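Local coordinates for protein sulfate adenylyltransferase (Allochromatium vinosum, PDB 4DNX) that catalyses the transfer of an adenylyl group from ATP to sulfate, giving adenosine 5'-phosphosulfate and diphosphate, at residues Met1-Leu10 and Tyr282-Thr290; Ser38-Met46 and Gly264-Ala272. One frame throughout, in Å; residues are numbered along the deposited sequence.

Interaction 1: Met1-Leu10 and Tyr282-Thr290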
loop_
_atom_site.group_PDB
_atom_site.type_symbol
_atom_site.label_atom_id
_atom_site.label_comp_id
_atom_site.label_asym_id
_atom_site.label_seq_id
_atom_site.Cartn_x
_atom_site.Cartn_y
_atom_site.Cartn_z
ATOM N N MET A 1 -9.189 -19.460 -5.913
ATOM C CA MET A 1 -9.716 -18.098 -5.621
ATOM C C MET A 1 -11.043 -17.934 -6.364
ATOM O O MET A 1 -11.225 -18.505 -7.439
ATOM C CB MET A 1 -8.677 -17.038 -6.045
ATOM C CG MET A 1 -9.017 -15.565 -5.696
ATOM S SD MET A 1 -7.876 -14.827 -4.480
ATOM C CE MET A 1 -7.549 -16.291 -3.536
ATOM N N ILE A 2 -11.990 -17.219 -5.759
ATOM C CA ILE A 2 -13.243 -16.900 -6.431
ATOM C C ILE A 2 -12.917 -16.120 -7.697
ATOM O O ILE A 2 -11.988 -15.278 -7.708
ATOM C CB ILE A 2 -14.183 -16.084 -5.500
ATOM C CG1 ILE A 2 -15.591 -15.989 -6.080
ATOM C CG2 ILE A 2 -13.580 -14.663 -5.161
ATOM C CD1 ILE A 2 -16.663 -15.581 -5.057
ATOM N N LYS A 3 -13.639 -16.410 -8.781
ATOM C CA LYS A 3 -13.322 -15.701 -10.025
ATOM C C LYS A 3 -13.694 -14.219 -9.960
ATOM O O LYS A 3 -14.627 -13.849 -9.249
ATOM C CB LYS A 3 -13.981 -16.403 -11.236
ATOM C CG LYS A 3 -15.507 -16.288 -11.267
ATOM C CD LYS A 3 -16.122 -16.982 -12.506
ATOM C CE LYS A 3 -15.563 -16.437 -13.853
ATOM N NZ LYS A 3 -15.689 -14.943 -14.121
ATOM N N PRO A 4 -12.955 -13.364 -10.678
ATOM C CA PRO A 4 -13.371 -11.968 -10.808
ATOM C C PRO A 4 -14.720 -11.918 -11.536
ATOM O O PRO A 4 -15.123 -12.883 -12.219
ATOM C CB PRO A 4 -12.275 -11.335 -11.688
ATOM C CG PRO A 4 -11.079 -12.310 -11.591
ATOM C CD PRO A 4 -11.696 -13.654 -11.399
ATOM N N VAL A 5 -15.426 -10.795 -11.418
ATOM C CA VAL A 5 -16.720 -10.733 -12.067
ATOM C C VAL A 5 -16.540 -10.499 -13.565
ATOM O O VAL A 5 -15.912 -9.544 -13.932
ATOM C CB VAL A 5 -17.626 -9.611 -11.466
ATOM C CG1 VAL A 5 -19.035 -9.729 -12.070
ATOM C CG2 VAL A 5 -17.710 -9.765 -9.927
ATOM N N GLY A 6 -17.057 -11.392 -14.393
ATOM C CA GLY A 6 -17.045 -11.158 -15.875
ATOM C C GLY A 6 -15.753 -11.407 -16.636
ATOM O O GLY A 6 -15.694 -11.117 -17.835
ATOM N N SER A 7 -14.720 -11.924 -15.962
ATOM C CA SER A 7 -13.456 -12.326 -16.619
ATOM C C SER A 7 -12.664 -13.285 -15.747
ATOM O O SER A 7 -12.937 -13.436 -14.563
ATOM C CB SER A 7 -12.574 -11.103 -16.904
ATOM O OG SER A 7 -12.228 -10.478 -15.677
ATOM N N ASP A 8 -11.644 -13.920 -16.315
ATOM C CA ASP A 8 -10.864 -14.861 -15.515
ATOM C C ASP A 8 -9.787 -14.192 -14.654
ATOM O O ASP A 8 -9.337 -14.757 -13.646
ATOM C CB ASP A 8 -10.222 -15.914 -16.420
ATOM C CG ASP A 8 -11.252 -16.822 -17.113
ATOM O OD1 ASP A 8 -12.369 -17.032 -16.586
ATOM O OD2 ASP A 8 -10.908 -17.375 -18.180
ATOM N N GLU A 9 -9.374 -12.995 -15.058
ATOM C CA GLU A 9 -8.389 -12.202 -14.315
ATOM C C GLU A 9 -8.861 -10.774 -14.204
ATOM O O GLU A 9 -9.560 -10.288 -15.099
ATOM C CB GLU A 9 -7.054 -12.209 -15.059
ATOM C CG GLU A 9 -6.492 -13.626 -15.157
ATOM C CD GLU A 9 -4.992 -13.665 -15.036
ATOM O OE1 GLU A 9 -4.322 -12.828 -15.687
ATOM O OE2 GLU A 9 -4.491 -14.541 -14.290
ATOM N N LEU A 10 -8.476 -10.103 -13.118
ATOM C CA LEU A 10 -8.763 -8.655 -12.995
ATOM C C LEU A 10 -8.121 -7.872 -14.134
ATOM O O LEU A 10 -7.015 -8.213 -14.617
ATOM C CB LEU A 10 -8.258 -8.084 -11.676
ATOM C CG LEU A 10 -8.998 -8.578 -10.427
ATOM C CD1 LEU A 10 -8.246 -7.997 -9.198
ATOM C CD2 LEU A 10 -10.495 -8.155 -10.363
ATOM N N TYR A 282 -20.347 -6.709 -5.788
ATOM C CA TYR A 282 -19.581 -6.804 -7.028
ATOM C C TYR A 282 -18.085 -6.558 -6.786
ATOM O O TYR A 282 -17.238 -7.412 -7.162
ATOM C CB TYR A 282 -20.136 -5.768 -7.984
ATOM C CG TYR A 282 -19.525 -5.815 -9.382
ATOM C CD1 TYR A 282 -18.246 -5.300 -9.618
ATOM C CD2 TYR A 282 -20.248 -6.341 -10.431
ATOM C CE1 TYR A 282 -17.678 -5.375 -10.925
ATOM C CE2 TYR A 282 -19.734 -6.412 -11.729
ATOM C CZ TYR A 282 -18.437 -5.925 -11.958
ATOM O OH TYR A 282 -17.926 -6.020 -13.236
ATOM N N PHE A 283 -17.738 -5.437 -6.150
ATOM C CA PHE A 283 -16.313 -5.150 -5.976
ATOM C C PHE A 283 -15.611 -6.003 -4.917
ATOM O O PHE A 283 -14.393 -6.237 -5.007
ATOM C CB PHE A 283 -15.963 -3.647 -5.927
ATOM C CG PHE A 283 -16.440 -2.875 -4.722
ATOM C CD1 PHE A 283 -15.725 -2.898 -3.523
ATOM C CD2 PHE A 283 -17.485 -1.953 -4.882
ATOM C CE1 PHE A 283 -16.144 -2.064 -2.417
ATOM C CE2 PHE A 283 -17.925 -1.127 -3.820
ATOM C CZ PHE A 283 -17.241 -1.167 -2.585
ATOM N N ARG A 284 -16.409 -6.530 -3.985
ATOM C CA ARG A 284 -15.848 -7.443 -2.994
ATOM C C ARG A 284 -15.523 -8.780 -3.633
ATOM O O ARG A 284 -14.571 -9.466 -3.219
ATOM C CB ARG A 284 -16.787 -7.600 -1.786
ATOM C CG ARG A 284 -16.450 -6.679 -0.610
ATOM C CD ARG A 284 -16.571 -5.302 -0.976
ATOM N NE ARG A 284 -16.222 -4.244 0.013
ATOM C CZ ARG A 284 -17.048 -3.348 0.568
ATOM N NH1 ARG A 284 -18.371 -3.431 0.445
ATOM N NH2 ARG A 284 -16.536 -2.326 1.265
ATOM N N GLN A 285 -16.309 -9.203 -4.611
ATOM C CA GLN A 285 -15.952 -10.443 -5.340
ATOM C C GLN A 285 -14.664 -10.186 -6.101
ATOM O O GLN A 285 -13.757 -11.050 -6.111
ATOM C CB GLN A 285 -17.077 -10.900 -6.280
ATOM C CG GLN A 285 -16.716 -12.224 -7.004
ATOM C CD GLN A 285 -17.845 -12.782 -7.856
ATOM O OE1 GLN A 285 -19.023 -12.735 -7.475
ATOM N NE2 GLN A 285 -17.481 -13.380 -8.998
ATOM N N ASN A 286 -14.569 -9.013 -6.745
ATOM C CA ASN A 286 -13.310 -8.694 -7.459
ATOM C C ASN A 286 -12.031 -8.726 -6.591
ATOM O O ASN A 286 -10.995 -9.177 -7.040
ATOM C CB ASN A 286 -13.426 -7.358 -8.218
ATOM C CG ASN A 286 -14.074 -7.539 -9.566
ATOM O OD1 ASN A 286 -14.084 -8.645 -10.113
ATOM N ND2 ASN A 286 -14.576 -6.449 -10.138
ATOM N N MET A 287 -12.142 -8.287 -5.342
ATOM C CA MET A 287 -11.010 -8.296 -4.422
ATOM C C MET A 287 -10.727 -9.712 -3.844
ATOM O O MET A 287 -9.638 -9.917 -3.302
ATOM C CB MET A 287 -11.179 -7.210 -3.355
ATOM C CG MET A 287 -11.907 -7.705 -2.155
ATOM S SD MET A 287 -12.241 -6.296 -1.051
ATOM C CE MET A 287 -12.895 -7.226 0.370
ATOM N N GLY A 288 -11.633 -10.704 -4.063
ATOM C CA GLY A 288 -11.352 -12.084 -3.680
ATOM C C GLY A 288 -12.168 -12.622 -2.502
ATOM O O GLY A 288 -11.942 -13.761 -2.060
ATOM N N ALA A 289 -13.092 -11.809 -1.989
ATOM C CA ALA A 289 -13.951 -12.281 -0.891
ATOM C C ALA A 289 -14.981 -13.264 -1.427
ATOM O O ALA A 289 -15.489 -13.093 -2.558
ATOM C CB ALA A 289 -14.646 -11.116 -0.190
ATOM N N THR A 290 -15.294 -14.279 -0.617
ATOM C CA THR A 290 -16.283 -15.276 -0.978
ATOM C C THR A 290 -17.650 -15.001 -0.343
ATOM O O THR A 290 -18.669 -15.564 -0.795
ATOM C CB THR A 290 -15.813 -16.725 -0.616
ATOM O OG1 THR A 290 -15.544 -16.805 0.783
ATOM C CG2 THR A 290 -14.564 -17.145 -1.369
HETATM O O HOH W 1 -11.125 -16.256 -3.006
#

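Interaction 2: Ser38-Met46 and Gly264-Ala272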
loop_
_atom_site.group_PDB
_atom_site.type_symbol
_atom_site.label_atom_id
_atom_site.label_comp_id
_atom_site.label_asym_id
_atom_site.label_seq_id
_atom_site.Cartn_x
_atom_site.Cartn_y
_atom_site.Cartn_z
ATOM N N SER A 38 -16.160 14.915 -7.988
ATOM C CA SER A 38 -15.636 13.913 -7.042
ATOM C C SER A 38 -16.212 12.504 -7.328
ATOM O O SER A 38 -15.480 11.480 -7.138
ATOM C CB SER A 38 -15.887 14.388 -5.590
ATOM O OG SER A 38 -15.376 13.509 -4.616
ATOM N N GLN A 39 -17.483 12.421 -7.776
ATOM C CA GLN A 39 -18.095 11.138 -8.122
ATOM C C GLN A 39 -17.338 10.468 -9.284
ATOM O O GLN A 39 -16.962 9.303 -9.170
ATOM C CB GLN A 39 -19.604 11.297 -8.435
ATOM C CG GLN A 39 -20.216 10.050 -9.068
ATOM C CD GLN A 39 -21.712 10.235 -9.280
ATOM O OE1 GLN A 39 -22.206 10.283 -10.432
ATOM N NE2 GLN A 39 -22.445 10.356 -8.176
ATOM N N ALA A 40 -17.083 11.215 -10.347
ATOM C CA ALA A 40 -16.315 10.650 -11.454
ATOM C C ALA A 40 -14.895 10.285 -11.005
ATOM O O ALA A 40 -14.301 9.312 -11.513
ATOM C CB ALA A 40 -16.277 11.618 -12.634
ATOM N N ALA A 41 -14.268 11.129 -10.173
ATOM C CA ALA A 41 -12.901 10.818 -9.715
ATOM C C ALA A 41 -12.864 9.498 -8.932
ATOM O O ALA A 41 -11.920 8.700 -9.057
ATOM C CB ALA A 41 -12.300 12.007 -8.899
ATOM N N GLY A 42 -13.857 9.279 -8.080
ATOM C CA GLY A 42 -13.939 8.018 -7.317
ATOM C C GLY A 42 -14.153 6.837 -8.255
ATOM O O GLY A 42 -13.582 5.751 -8.067
ATOM N N ASN A 43 -14.979 7.046 -9.270
ATOM C CA ASN A 43 -15.245 6.013 -10.281
ATOM C C ASN A 43 -13.893 5.670 -10.934
ATOM O O ASN A 43 -13.564 4.472 -11.161
ATOM C CB ASN A 43 -16.195 6.555 -11.381
ATOM C CG ASN A 43 -17.681 6.639 -10.946
ATOM O OD1 ASN A 43 -18.087 6.044 -9.958
ATOM N ND2 ASN A 43 -18.485 7.357 -11.731
ATOM N N ALA A 44 -13.071 6.688 -11.214
ATOM C CA ALA A 44 -11.783 6.448 -11.885
ATOM C C ALA A 44 -10.792 5.718 -11.002
ATOM O O ALA A 44 -10.047 4.873 -11.463
ATOM C CB ALA A 44 -11.150 7.799 -12.371
ATOM N N VAL A 45 -10.791 6.061 -9.710
ATOM C CA VAL A 45 -9.890 5.380 -8.757
ATOM C C VAL A 45 -10.299 3.901 -8.647
ATOM O O VAL A 45 -9.387 3.011 -8.670
ATOM C CB VAL A 45 -9.892 6.074 -7.387
ATOM C CG1 VAL A 45 -9.126 5.218 -6.365
ATOM C CG2 VAL A 45 -9.200 7.404 -7.480
ATOM N N MET A 46 -11.617 3.634 -8.571
ATOM C CA MET A 46 -12.128 2.242 -8.440
ATOM C C MET A 46 -11.781 1.459 -9.729
ATOM O O MET A 46 -11.374 0.286 -9.665
ATOM C CB MET A 46 -13.645 2.184 -8.145
ATOM C CG MET A 46 -14.016 2.780 -6.759
ATOM S SD MET A 46 -13.463 1.655 -5.420
ATOM C CE MET A 46 -14.785 0.513 -5.419
ATOM N N GLY A 264 -8.374 -0.773 3.078
ATOM C CA GLY A 264 -9.299 0.326 2.767
ATOM C C GLY A 264 -9.397 0.636 1.290
ATOM O O GLY A 264 -8.521 0.246 0.478
ATOM N N TYR A 265 -10.456 1.365 0.929
ATOM C CA TYR A 265 -10.635 1.733 -0.460
ATOM C C TYR A 265 -11.246 3.127 -0.508
ATOM O O TYR A 265 -11.714 3.640 0.497
ATOM C CB TYR A 265 -11.552 0.716 -1.166
ATOM C CG TYR A 265 -12.997 0.776 -0.718
ATOM C CD1 TYR A 265 -13.379 0.315 0.533
ATOM C CD2 TYR A 265 -13.962 1.413 -1.525
ATOM C CE1 TYR A 265 -14.676 0.394 0.938
ATOM C CE2 TYR A 265 -15.290 1.513 -1.110
ATOM C CZ TYR A 265 -15.616 1.017 0.131
ATOM O OH TYR A 265 -16.926 1.073 0.532
ATOM N N GLY A 266 -11.228 3.713 -1.704
ATOM C CA GLY A 266 -11.770 5.083 -1.869
ATOM C C GLY A 266 -12.842 5.161 -2.952
ATOM O O GLY A 266 -12.580 4.823 -4.107
ATOM N N PHE A 267 -14.040 5.635 -2.553
ATOM C CA PHE A 267 -15.198 5.729 -3.452
ATOM C C PHE A 267 -16.308 6.541 -2.718
ATOM O O PHE A 267 -16.604 6.265 -1.550
ATOM C CB PHE A 267 -15.752 4.324 -3.744
ATOM C CG PHE A 267 -16.953 4.313 -4.669
ATOM C CD1 PHE A 267 -16.833 4.729 -6.008
ATOM C CD2 PHE A 267 -18.186 3.878 -4.204
ATOM C CE1 PHE A 267 -17.954 4.697 -6.860
ATOM C CE2 PHE A 267 -19.300 3.843 -5.041
ATOM C CZ PHE A 267 -19.164 4.260 -6.396
ATOM N N ASP A 268 -16.903 7.534 -3.378
ATOM C CA ASP A 268 -17.911 8.349 -2.666
ATOM C C ASP A 268 -19.182 7.532 -2.471
ATOM O O ASP A 268 -19.696 6.941 -3.414
ATOM C CB ASP A 268 -18.215 9.649 -3.434
ATOM C CG ASP A 268 -17.086 10.679 -3.331
ATOM O OD1 ASP A 268 -16.195 10.542 -2.455
ATOM O OD2 ASP A 268 -17.089 11.662 -4.120
ATOM N N MET A 269 -19.686 7.509 -1.232
ATOM C CA MET A 269 -20.949 6.828 -0.948
ATOM C C MET A 269 -22.110 7.343 -1.813
ATOM O O MET A 269 -22.264 8.570 -2.006
ATOM C CB MET A 269 -21.335 7.039 0.530
ATOM C CG MET A 269 -20.405 6.396 1.546
ATOM S SD MET A 269 -20.728 7.088 3.225
ATOM C CE MET A 269 -22.396 6.511 3.518
ATOM N N LEU A 270 -22.935 6.412 -2.312
ATOM C CA LEU A 270 -24.143 6.781 -3.064
ATOM C C LEU A 270 -25.403 6.953 -2.206
ATOM O O LEU A 270 -26.408 7.543 -2.643
ATOM C CB LEU A 270 -24.430 5.744 -4.163
ATOM C CG LEU A 270 -23.322 5.475 -5.184
ATOM C CD1 LEU A 270 -23.679 4.295 -6.046
ATOM C CD2 LEU A 270 -23.128 6.716 -6.091
ATOM N N TYR A 271 -25.361 6.414 -0.992
ATOM C CA TYR A 271 -26.539 6.355 -0.134
ATOM C C TYR A 271 -27.734 5.676 -0.829
ATOM O O TYR A 271 -28.869 6.054 -0.583
ATOM C CB TYR A 271 -26.955 7.756 0.358
ATOM C CG TYR A 271 -25.872 8.527 1.104
ATOM C CD1 TYR A 271 -25.706 8.386 2.483
ATOM C CD2 TYR A 271 -25.049 9.428 0.426
ATOM C CE1 TYR A 271 -24.707 9.120 3.170
ATOM C CE2 TYR A 271 -24.055 10.141 1.088
ATOM C CZ TYR A 271 -23.887 9.985 2.449
ATOM O OH TYR A 271 -22.904 10.722 3.075
ATOM N N ALA A 272 -27.472 4.663 -1.652
ATOM C CA ALA A 272 -28.499 4.066 -2.528
ATOM C C ALA A 272 -29.021 2.719 -2.039
ATOM O O ALA A 272 -29.727 1.988 -2.765
ATOM C CB ALA A 272 -27.956 3.979 -3.982
HETATM O O HOH W 2 -13.746 11.717 -2.599
HETATM O O HOH W 3 -17.079 8.089 -6.373
#

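Interaction 1: Met1-Leu10 and Tyr282-Thr290
Two side-chain amides on the last turns of helix 274-287 grip the extended N-terminal segment by its backbone. NE2 of Q285 donates to O of K3 at 2.9 Å, and OD1 of N286 accepts N of V5, also at 2.9 Å and nearly straight, with an N-H...O angle of 168°. The first bond leaves close to the amide plane of Q285, whose chain reaches K3 because CG stands anti to the backbone N (chi1 -178°) and the rest is extended. V5 packs against both Y282 and Q285: its CB lies over one face of the Y282 ring, 4.1 Å from the centroid, a CH-pi contact, while its CG2 packs on CD of Q285 at 3.7 Å. I2 packs next to it; the I2 and Q285 side chains cross at about a right angle, CD1 of I2 3.9 Å from CG of Q285, and CG2 of I2 rests on the carbonyl oxygens of G288 and A289. L10 CD2 meets N286 O at 3.5 Å. Water 1 bridges N of I2 and O of G288. In the second shell the amides are fixed at their other ends. OE1 of Q285 accepts from the backbone N of A324 and I325, and ND2 of N286 donates to O of Y51 and S53, which probably holds each amide in its present orientation. The helix finishes in a Schellman motif at G288, whose positive phi (110°) is matched by bonds from G288 N and A289 N back into the last turn. R184 of helix 180-190 binds O of both I2 and N286, while on the far side M287 packs against strands 195-200 and 223-230 of the parallel sheet.

Interaction 2: Ser38-Met46 and Gly264-Ala272
The F267 ring receives two oxygens at its edge and in its plane: O of G42, 4.0 Å from CD1, and OD1 of N43, 3.4 Å from CE1. M46 approaches the same ring obliquely, its CG 3.5 Å from CD1 and its SD 5.3 Å from the F267 centroid, a Met-aromatic contact. The edge of the Y265 ring, near its plane, takes SD of M46, which lies 76° off the normal, a second Met-aromatic contact; H227 stacks on this tyrosine. One thioether thus serves both aromatics, because the M46 chain bends at chi2 (-72°) and again at chi3 and carries sulfur back past O of G266. The backbones come close beside the F267 ring, with CA of G42 and CA of F267 4.7 Å apart. At the first turn of helix 38-48 the contact turns polar, and D268 is the partner. OG of S38 donates to OD2 of D268 at 2.6 Å on the syn lone pair, and is placed there by standing anti to its own backbone N (chi1 -178°). N105 shares that hydroxyl. Water 2 donates to both OD1 of D268 and OG of S38, and water 3 joins N of D268 to O of Q39. An alanine here in place of the aspartate would probably leave the S38 hydroxyl without its carboxylate acceptor and water 2 without the carboxylate it donates to. Chemically, the interface grades from sulfur and aromatic packing around Y265, G266 and F267 to a carboxylate bonded to a serine hydroxyl and a water; O of S38, 3.4 Å from OD2 of D268, is a second acceptor and gives no bond, so the negative charge is met by the hydroxyl and water 2.

Starting at the N terminus, residues 1-10 are the first to be used, and interaction 1 closes the longer loop by returning the chain to them at 282-290. Further on comes helix 38-48, and its partner 264-272 arrives before helix 274-287, so the loop of interaction 2 lies wholly within that of interaction 1 and the two do not cross. Both join the PUA-like N-terminal region to the ATP-sulfurylase region, at strand 260-266, outermost in this chain's parallel sheet, and at the helix that follows it. Their centres are about 19 Å apart, yet they touch: F283 packs against Y265 and M46, and R284 against Y265.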